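Local coordinates for protein SorB (Sorangium cellulosum, PDB 6B2V) that is the pyran synthase domain of module nine of the trans-acyltransferase sorangicin polyketide assembly line, where it probably closes a pyran ring in the growing chain, at residues E69-A74 with G128-D133. Sequence-based numbering, arbitrary orientation.
Sequences EMARAA and GLLVFD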
# COMPACT_ATOMS: atom_id res chain seq x y z
N GLU A 69 1.93 -3.73 5.61
CA GLU A 69 1.72 -3.46 7.04
C GLU A 69 2.04 -4.70 7.90
O GLU A 69 2.59 -4.59 8.93
CB GLU A 69 0.30 -2.92 7.29
CG GLU A 69 -0.12 -2.75 8.76
CD GLU A 69 0.57 -1.62 9.49
OE1 GLU A 69 1.21 -0.81 8.90
OE2 GLU A 69 0.43 -1.59 10.69
N MET A 70 1.66 -5.86 7.43
CA MET A 70 1.93 -7.08 8.16
C MET A 70 3.43 -7.33 8.29
O MET A 70 3.89 -7.65 9.34
CB MET A 70 1.23 -8.28 7.49
CG MET A 70 1.41 -9.57 8.27
SD MET A 70 0.60 -10.91 7.35
CE MET A 70 0.76 -12.25 8.53
N ALA A 71 4.15 -7.17 7.20
CA ALA A 71 5.56 -7.37 7.24
C ALA A 71 6.25 -6.38 8.19
O ALA A 71 7.07 -6.75 8.93
CB ALA A 71 6.14 -7.24 5.87
N ARG A 72 5.86 -5.13 8.12
CA ARG A 72 6.40 -4.12 9.00
C ARG A 72 6.05 -4.43 10.45
O ARG A 72 6.88 -4.32 11.30
CB ARG A 72 5.84 -2.74 8.64
CG ARG A 72 6.35 -1.56 9.48
CD ARG A 72 5.27 -0.47 9.59
NE ARG A 72 4.07 -0.85 10.29
CZ ARG A 72 3.98 -1.07 11.58
NH1 ARG A 72 5.03 -0.92 12.34
NH2 ARG A 72 2.86 -1.42 12.11
N ALA A 73 4.81 -4.79 10.71
CA ALA A 73 4.39 -5.11 12.05
C ALA A 73 5.16 -6.30 12.60
O ALA A 73 5.51 -6.32 13.74
CB ALA A 73 2.92 -5.34 12.09
N ALA A 74 5.40 -7.29 11.77
CA ALA A 74 6.16 -8.46 12.21
C ALA A 74 7.59 -8.09 12.57
O ALA A 74 8.13 -8.59 13.50
CB ALA A 74 6.11 -9.57 11.18
N GLY A 128 9.25 -9.26 -0.25
CA GLY A 128 9.95 -8.03 -0.37
C GLY A 128 11.10 -7.91 0.60
O GLY A 128 11.43 -8.84 1.23
N LEU A 129 11.60 -6.69 0.72
CA LEU A 129 12.72 -6.41 1.59
C LEU A 129 12.38 -5.34 2.61
O LEU A 129 11.95 -4.32 2.25
CB LEU A 129 13.89 -5.88 0.80
CG LEU A 129 14.54 -6.74 -0.27
CD1 LEU A 129 15.53 -5.93 -1.07
CD2 LEU A 129 15.23 -7.93 0.35
N LEU A 130 12.60 -5.61 3.87
CA LEU A 130 12.43 -4.63 4.91
C LEU A 130 13.77 -3.95 5.13
O LEU A 130 14.72 -4.61 5.41
CB LEU A 130 11.94 -5.31 6.18
CG LEU A 130 10.51 -5.80 6.18
CD1 LEU A 130 10.38 -7.06 6.98
CD2 LEU A 130 9.54 -4.80 6.77
N VAL A 131 13.79 -2.64 5.00
CA VAL A 131 14.99 -1.85 5.12
C VAL A 131 15.06 -1.24 6.52
O VAL A 131 14.18 -0.55 6.93
CB VAL A 131 14.95 -0.69 4.13
CG1 VAL A 131 16.20 0.14 4.21
CG2 VAL A 131 14.70 -1.21 2.72
N PHE A 132 16.16 -1.55 7.17
CA PHE A 132 16.40 -1.12 8.51
C PHE A 132 16.82 0.32 8.53
O PHE A 132 17.27 0.87 7.60
CB PHE A 132 17.54 -1.95 9.09
CG PHE A 132 17.15 -3.33 9.57
CD1 PHE A 132 15.91 -3.82 9.41
CD2 PHE A 132 18.08 -4.13 10.18
CE1 PHE A 132 15.58 -5.07 9.84
CE2 PHE A 132 17.77 -5.37 10.64
CZ PHE A 132 16.52 -5.84 10.47
N ASP A 133 16.66 0.91 9.69
CA ASP A 133 17.10 2.25 9.93
C ASP A 133 18.64 2.32 9.94
O ASP A 133 19.16 3.36 9.75
CB ASP A 133 16.53 2.79 11.23
CG ASP A 133 15.16 3.29 11.08
OD1 ASP A 133 14.84 3.96 10.14
OD2 ASP A 133 14.37 3.05 11.96
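L130, near the end of strand 123-132, is the residue that touches helix segment 69-74, meeting A71 and R72. Its CB is directed at the helix. CG lies anti to the residue's own carbonyl carbon (chi1 -72°), and both methyls arrive at the helix backbone: CD2 of L130 is 3.8 Å from A71 O, a carbonyl that CD1 also approaches. The same CD2 lies 3.9 Å from R72 CA. No hydrogen bond crosses the gap. A71 suits this place because its small CB, 4.3 Å from L130 CD2, lets the leucine come close to the helix; the CA atoms of R72 and L130 are 7.3 Å apart. R72 offers its backbone here and sends its guanidinium away, where it grips E69 side-on in a salt bridge. R72 NE bonds E69 OE1, and R72 NH2 bonds E69 OE2 at 2.8 Å and nearly straight (171°); both oxygens lie close to the guanidinium plane, yet the nitrogens meet the carboxylate from above its own plane. That carboxylate also accepts bonds from the backbone N of L204 and L205. L130 also touches Y116 and L107 of other strands, and A71 touches Y116. Beyond L130, D133 OD2 hydrogen-bonds S81 OG. A helix wrapped by an antiparallel sheet is the hallmark of the hotdog fold, consistent here with the N-terminal hotdog of a dehydratase-like double hotdog.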